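Local coordinates for alcohol dehydrogenase superfamily protein (Novosphingobium aromaticivorans, PDB 3GAZ), which probably works as an NADP-dependent oxidoreductase of the medium-chain dehydrogenase/reductase (alcohol dehydrogenase) superfamily, related to the enoyl reductases, at residues A[300-311]-A[325-334]. Residues are numbered along the deposited sequence; the frame is centred on the assembly and turned at random.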
ATOM      1  N   ARG A 300      23.305  12.666 -12.604  1.00 17.57           N
ATOM      2  CA  ARG A 300      24.469  12.977 -11.793  1.00 16.09           C
ATOM      3  C   ARG A 300      24.590  11.801 -10.832  1.00 15.07           C
ATOM      4  O   ARG A 300      23.760  11.625  -9.940  1.00 15.33           O
ATOM      5  CB  ARG A 300      24.269  14.284 -11.015  1.00 13.68           C
ATOM      6  CG  ARG A 300      25.573  14.856 -10.477  1.00 13.68           C
ATOM      7  CD  ARG A 300      25.360  16.099  -9.631  1.00 14.47           C
ATOM      8  NE  ARG A 300      26.632  16.731  -9.296  1.00 15.91           N
ATOM      9  CZ  ARG A 300      26.770  17.722  -8.421  1.00 18.93           C
ATOM     10  NH1 ARG A 300      25.707  18.198  -7.779  1.00 20.40           N
ATOM     11  NH2 ARG A 300      27.971  18.246  -8.196  1.00 14.82           N
ATOM     12  N   LEU A 301      25.626  10.994 -11.027  1.00 13.83           N
ATOM     13  CA  LEU A 301      25.838   9.806 -10.216  1.00 14.49           C
ATOM     14  C   LEU A 301      27.091   9.878  -9.350  1.00 14.64           C
ATOM     15  O   LEU A 301      28.197  10.041  -9.865  1.00 11.90           O
ATOM     16  CB  LEU A 301      25.918   8.587 -11.142  1.00 13.92           C
ATOM     17  CG  LEU A 301      26.220   7.207 -10.562  1.00 15.37           C
ATOM     18  CD1 LEU A 301      25.102   6.786  -9.620  1.00 14.46           C
ATOM     19  CD2 LEU A 301      26.357   6.210 -11.695  1.00 13.60           C
ATOM     20  N   ASP A 302      26.914   9.763  -8.035  1.00 13.90           N
ATOM     21  CA  ASP A 302      28.052   9.789  -7.116  1.00 14.85           C
ATOM     22  C   ASP A 302      28.870   8.534  -7.456  1.00 16.48           C
ATOM     23  O   ASP A 302      28.318   7.435  -7.551  1.00 18.43           O
ATOM     24  CB  ASP A 302      27.553   9.755  -5.666  1.00 15.94           C
ATOM     25  CG  ASP A 302      28.673   9.895  -4.650  1.00 17.22           C
ATOM     26  OD1 ASP A 302      29.544   9.001  -4.592  1.00 16.17           O
ATOM     27  OD2 ASP A 302      28.680  10.901  -3.905  1.00 17.59           O
ATOM     28  N   PRO A 303      30.192   8.688  -7.656  1.00 17.96           N
ATOM     29  CA  PRO A 303      31.121   7.600  -8.002  1.00 17.43           C
ATOM     30  C   PRO A 303      31.169   6.429  -7.029  1.00 17.23           C
ATOM     31  O   PRO A 303      31.555   5.327  -7.406  1.00 18.35           O
ATOM     32  CB  PRO A 303      32.479   8.306  -8.087  1.00 18.34           C
ATOM     33  CG  PRO A 303      32.131   9.746  -8.323  1.00 20.26           C
ATOM     34  CD  PRO A 303      30.928   9.947  -7.450  1.00 17.01           C
ATOM     35  N   ARG A 304      30.791   6.669  -5.779  1.00 18.14           N
ATOM     36  CA  ARG A 304      30.806   5.620  -4.766  1.00 17.87           C
ATOM     37  C   ARG A 304      29.871   4.455  -5.089  1.00 18.81           C
ATOM     38  O   ARG A 304      28.789   4.652  -5.641  1.00 19.45           O
ATOM     39  CB  ARG A 304      30.443   6.207  -3.401  1.00 18.86           C
ATOM     40  CG  ARG A 304      31.583   6.974  -2.745  1.00 17.84           C
ATOM     41  CD  ARG A 304      31.130   7.658  -1.472  1.00 18.63           C
ATOM     42  NE  ARG A 304      30.258   8.797  -1.743  1.00 19.26           N
ATOM     43  CZ  ARG A 304      29.747   9.589  -0.804  1.00 18.80           C
ATOM     44  NH1 ARG A 304      30.014   9.361   0.474  1.00 16.62           N
ATOM     45  NH2 ARG A 304      28.982  10.620  -1.145  1.00 19.42           N
ATOM     46  N   THR A 305      30.301   3.242  -4.743  1.00 17.87           N
ATOM     47  CA  THR A 305      29.494   2.048  -4.980  1.00 16.21           C
ATOM     48  C   THR A 305      29.134   1.371  -3.660  1.00 17.62           C
ATOM     49  O   THR A 305      29.857   1.500  -2.663  1.00 15.09           O
ATOM     50  CB  THR A 305      30.228   1.037  -5.893  1.00 18.43           C
ATOM     51  OG1 THR A 305      31.522   0.742  -5.353  1.00 17.31           O
ATOM     52  CG2 THR A 305      30.387   1.611  -7.299  1.00 17.67           C
ATOM     53  N   PHE A 306      28.006   0.660  -3.663  1.00 15.52           N
ATOM     54  CA  PHE A 306      27.503  -0.033  -2.482  1.00 15.11           C
ATOM     55  C   PHE A 306      26.802  -1.322  -2.903  1.00 15.69           C
ATOM     56  O   PHE A 306      25.934  -1.310  -3.776  1.00 15.13           O
ATOM     57  CB  PHE A 306      26.501   0.862  -1.737  1.00 14.30           C
ATOM     58  CG  PHE A 306      27.054   2.202  -1.350  1.00 13.81           C
ATOM     59  CD1 PHE A 306      27.636   2.400  -0.100  1.00 13.80           C
ATOM     60  CD2 PHE A 306      27.025   3.261  -2.251  1.00 14.33           C
ATOM     61  CE1 PHE A 306      28.186   3.635   0.247  1.00 14.69           C
ATOM     62  CE2 PHE A 306      27.573   4.498  -1.917  1.00 13.65           C
ATOM     63  CZ  PHE A 306      28.156   4.685  -0.660  1.00 14.36           C
ATOM     64  N   SER A 307      27.180  -2.435  -2.285  1.00 16.61           N
ATOM     65  CA  SER A 307      26.559  -3.718  -2.602  1.00 17.64           C
ATOM     66  C   SER A 307      25.262  -3.803  -1.812  1.00 17.41           C
ATOM     67  O   SER A 307      24.995  -2.961  -0.961  1.00 17.98           O
ATOM     68  CB  SER A 307      27.468  -4.867  -2.178  1.00 17.36           C
ATOM     69  OG  SER A 307      27.601  -4.872  -0.768  1.00 16.49           O
ATOM     70  N   ILE A 308      24.465  -4.831  -2.078  1.00 19.04           N
ATOM     71  CA  ILE A 308      23.204  -4.997  -1.370  1.00 19.94           C
ATOM     72  C   ILE A 308      23.461  -5.161   0.128  1.00 19.67           C
ATOM     73  O   ILE A 308      22.543  -5.047   0.940  1.00 19.06           O
ATOM     74  CB  ILE A 308      22.431  -6.225  -1.898  1.00 21.54           C
ATOM     75  CG1 ILE A 308      20.996  -6.203  -1.373  1.00 22.93           C
ATOM     76  CG2 ILE A 308      23.137  -7.506  -1.473  1.00 21.82           C
ATOM     77  CD1 ILE A 308      20.096  -7.233  -2.029  1.00 25.01           C
ATOM     78  N   ALA A 309      24.717  -5.422   0.487  1.00 18.87           N
ATOM     79  CA  ALA A 309      25.091  -5.600   1.888  1.00 17.14           C
ATOM     80  C   ALA A 309      25.551  -4.307   2.569  1.00 17.19           C
ATOM     81  O   ALA A 309      25.779  -4.288   3.781  1.00 16.82           O
ATOM     82  CB  ALA A 309      26.192  -6.661   1.999  1.00 18.76           C
ATOM     83  N   GLU A 310      25.661  -3.222   1.804  1.00 15.74           N
ATOM     84  CA  GLU A 310      26.127  -1.948   2.358  1.00 16.08           C
ATOM     85  C   GLU A 310      25.099  -0.826   2.206  1.00 17.48           C
ATOM     86  O   GLU A 310      25.457   0.348   2.097  1.00 16.37           O
ATOM     87  CB  GLU A 310      27.437  -1.556   1.663  1.00 16.88           C
ATOM     88  CG  GLU A 310      28.431  -2.712   1.587  1.00 18.73           C
ATOM     89  CD  GLU A 310      29.582  -2.467   0.623  1.00 20.78           C
ATOM     90  OE1 GLU A 310      29.338  -2.026  -0.522  1.00 18.84           O
ATOM     91  OE2 GLU A 310      30.736  -2.743   1.010  1.00 24.32           O
ATOM     92  N   ILE A 311      23.821  -1.186   2.217  1.00 15.87           N
ATOM     93  CA  ILE A 311      22.755  -0.207   2.048  1.00 14.94           C
ATOM     94  C   ILE A 311      22.716   0.838   3.157  1.00 15.13           C
ATOM     95  O   ILE A 311      22.435   2.006   2.894  1.00 15.96           O
ATOM     96  CB  ILE A 311      21.386  -0.925   1.897  1.00 15.47           C
ATOM     97  CG1 ILE A 311      21.446  -1.848   0.674  1.00 13.45           C
ATOM     98  CG2 ILE A 311      20.262   0.092   1.730  1.00 13.87           C
ATOM     99  CD1 ILE A 311      20.173  -2.634   0.399  1.00 15.77           C
ATOM    100  N   PRO A 325      30.790  11.863   3.635  1.00 29.14           N
ATOM    101  CA  PRO A 325      30.464  13.016   2.788  1.00 28.61           C
ATOM    102  C   PRO A 325      29.115  12.854   2.098  1.00 27.26           C
ATOM    103  O   PRO A 325      28.765  11.759   1.665  1.00 27.00           O
ATOM    104  CB  PRO A 325      31.619  13.048   1.791  1.00 28.84           C
ATOM    105  CG  PRO A 325      32.757  12.474   2.580  1.00 30.77           C
ATOM    106  CD  PRO A 325      32.105  11.307   3.276  1.00 29.18           C
ATOM    107  N   ARG A 326      28.365  13.946   1.998  1.00 26.49           N
ATOM    108  CA  ARG A 326      27.057  13.916   1.359  1.00 26.43           C
ATOM    109  C   ARG A 326      27.183  13.541  -0.117  1.00 24.55           C
ATOM    110  O   ARG A 326      28.195  13.829  -0.761  1.00 23.70           O
ATOM    111  CB  ARG A 326      26.373  15.284   1.479  1.00 30.56           C
ATOM    112  CG  ARG A 326      24.971  15.334   0.875  1.00 34.96           C
ATOM    113  CD  ARG A 326      23.893  15.381   1.944  1.00 39.84           C
ATOM    114  NE  ARG A 326      22.565  15.094   1.404  1.00 43.88           N
ATOM    115  CZ  ARG A 326      21.436  15.168   2.105  1.00 46.75           C
ATOM    116  NH1 ARG A 326      21.465  15.530   3.383  1.00 46.57           N
ATOM    117  NH2 ARG A 326      20.277  14.862   1.535  1.00 47.96           N
ATOM    118  N   GLN A 327      26.146  12.906  -0.651  1.00 20.57           N
ATOM    119  CA  GLN A 327      26.155  12.508  -2.049  1.00 19.03           C
ATOM    120  C   GLN A 327      26.371  13.700  -2.970  1.00 19.05           C
ATOM    121  O   GLN A 327      25.861  14.792  -2.725  1.00 18.89           O
ATOM    122  CB  GLN A 327      24.835  11.816  -2.427  1.00 16.60           C
ATOM    123  CG  GLN A 327      23.573  12.622  -2.096  1.00 18.38           C
ATOM    124  CD  GLN A 327      22.299  11.990  -2.654  1.00 19.40           C
ATOM    125  OE1 GLN A 327      22.202  10.769  -2.801  1.00 19.53           O
ATOM    126  NE2 GLN A 327      21.310  12.822  -2.949  1.00 20.92           N
ATOM    127  N   ARG A 328      27.150  13.479  -4.021  1.00 19.62           N
ATOM    128  CA  ARG A 328      27.410  14.499  -5.029  1.00 21.99           C
ATOM    129  C   ARG A 328      26.797  13.833  -6.246  1.00 20.05           C
ATOM    130  O   ARG A 328      27.456  13.115  -6.995  1.00 18.94           O
ATOM    131  CB  ARG A 328      28.913  14.722  -5.195  1.00 24.68           C
ATOM    132  CG  ARG A 328      29.577  15.259  -3.925  1.00 30.34           C
ATOM    133  CD  ARG A 328      31.060  15.580  -4.121  1.00 36.54           C
ATOM    134  NE  ARG A 328      31.796  14.444  -4.670  1.00 41.92           N
ATOM    135  CZ  ARG A 328      31.865  14.149  -5.966  1.00 43.64           C
ATOM    136  NH1 ARG A 328      31.249  14.912  -6.863  1.00 47.78           N
ATOM    137  NH2 ARG A 328      32.535  13.082  -6.367  1.00 43.76           N
ATOM    138  N   GLY A 329      25.507  14.083  -6.418  1.00 18.66           N
ATOM    139  CA  GLY A 329      24.761  13.437  -7.471  1.00 16.07           C
ATOM    140  C   GLY A 329      23.989  12.416  -6.650  1.00 15.78           C
ATOM    141  O   GLY A 329      23.912  12.563  -5.432  1.00 17.32           O
ATOM    142  N   LYS A 330      23.437  11.381  -7.268  1.00 13.58           N
ATOM    143  CA  LYS A 330      22.676  10.407  -6.500  1.00 12.33           C
ATOM    144  C   LYS A 330      23.453   9.121  -6.213  1.00 13.33           C
ATOM    145  O   LYS A 330      24.475   8.844  -6.839  1.00 11.56           O
ATOM    146  CB  LYS A 330      21.347  10.116  -7.215  1.00 11.78           C
ATOM    147  CG  LYS A 330      20.425  11.346  -7.279  1.00 13.06           C
ATOM    148  CD  LYS A 330      19.116  11.080  -8.023  1.00 15.19           C
ATOM    149  CE  LYS A 330      18.340   9.914  -7.412  1.00 14.64           C
ATOM    150  NZ  LYS A 330      18.023  10.137  -5.975  1.00 13.95           N
ATOM    151  N   ILE A 331      22.960   8.352  -5.245  1.00 12.30           N
ATOM    152  CA  ILE A 331      23.588   7.105  -4.833  1.00 13.42           C
ATOM    153  C   ILE A 331      22.843   5.899  -5.389  1.00 15.48           C
ATOM    154  O   ILE A 331      21.618   5.807  -5.274  1.00 15.71           O
ATOM    155  CB  ILE A 331      23.602   6.968  -3.288  1.00 13.99           C
ATOM    156  CG1 ILE A 331      24.386   8.123  -2.661  1.00 15.68           C
ATOM    157  CG2 ILE A 331      24.193   5.619  -2.890  1.00 12.99           C
ATOM    158  CD1 ILE A 331      25.878   8.104  -2.953  1.00 17.81           C
ATOM    159  N   ALA A 332      23.592   4.974  -5.982  1.00 14.14           N
ATOM    160  CA  ALA A 332      23.017   3.763  -6.543  1.00 14.21           C
ATOM    161  C   ALA A 332      23.616   2.544  -5.848  1.00 15.07           C
ATOM    162  O   ALA A 332      24.811   2.503  -5.541  1.00 13.98           O
ATOM    163  CB  ALA A 332      23.291   3.689  -8.037  1.00 12.55           C
ATOM    164  N   ILE A 333      22.767   1.560  -5.590  1.00 14.22           N
ATOM    165  CA  ILE A 333      23.195   0.329  -4.952  1.00 14.90           C
ATOM    166  C   ILE A 333      23.333  -0.714  -6.046  1.00 14.91           C
ATOM    167  O   ILE A 333      22.427  -0.877  -6.857  1.00 12.44           O
ATOM    168  CB  ILE A 333      22.137  -0.178  -3.950  1.00 16.86           C
ATOM    169  CG1 ILE A 333      21.962   0.834  -2.817  1.00 15.76           C
ATOM    170  CG2 ILE A 333      22.539  -1.556  -3.417  1.00 13.88           C
ATOM    171  CD1 ILE A 333      20.689   0.628  -2.023  1.00 18.08           C
ATOM    172  N   THR A 334      24.465  -1.412  -6.075  1.00 15.30           N
ATOM    173  CA  THR A 334      24.660  -2.451  -7.073  1.00 16.59           C
ATOM    174  C   THR A 334      24.161  -3.762  -6.488  1.00 17.37           C
ATOM    175  O   THR A 334      24.778  -4.321  -5.581  1.00 18.04           O
ATOM    176  CB  THR A 334      26.141  -2.616  -7.457  1.00 16.45           C
ATOM    177  OG1 THR A 334      26.632  -1.389  -8.009  1.00 17.53           O
ATOM    178  CG2 THR A 334      26.292  -3.732  -8.485  1.00 17.82           C
TER
HETATM  179  O   HOH W   1      28.833  12.977  -9.270  1.00 35.92           O
HETATM  180  O   HOH W   2      26.408   5.961  -6.143  1.00 13.19           O
HETATM  181  O   HOH W   3      26.717   0.871  -6.436  1.00 14.27           O
HETATM  182  O   HOH W   4      25.192  -6.771  -4.019  1.00 21.17           O
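The guanidinium of Arg304 meets 325-334 along its edge: NH1 and NH2 both close on the carbonyl of Pro325, each nitrogen 3.0 Å from Pro325 O, and NH2 adds a weak bond to Arg326 O. On another stretch of that edge, NE and NH2 take the two carboxylate oxygens of Asp302 side-on, and Arg304 NH2 lies 2.8 Å from Asp302 OD2 in a salt bridge; the bend at chi3 (-72°) turns the group back onto Asp302. At the edge of the Phe306 ring sits Ala332 O, while Ile331 CG2 approaches Phe306 CE2 obliquely at 3.7 Å. Over one face of the Arg300 guanidinium, toward its rim, passes the Arg328-Gly329 peptide, while Arg300 NH1 makes a salt bridge to Asp186. Arg304 NH2 comes to Asp302 OD2 from above the carboxylate plane, leaving the anti lone pair of OD2 to Arg328 N (3.0 Å), and OD1 takes Arg304 N in an Asx turn. With an alanine here in place of Asp302, Arg328 N is likely to lose its acceptor and the Arg304 guanidinium its counter-charge, leaving it freer to swing off Pro325. Backbone bonds lie beside the Asp302-Arg304 pair: Lys330 N to Arg300 O and Asp302 N to Lys330 O; farther along, Thr334 N reaches Phe306 O at 2.7 Å. Between them water 2 bridges Asp302 O, Arg304 O and Ala332 N. The short, weakly bonded strand 306-307, helix 311-319 and strand 332-334 make up a beta-alpha-beta unit, whose last strand also pairs antiparallel with 41-43 in the mixed sheet of the GroES-like domain of this dehydrogenase fold.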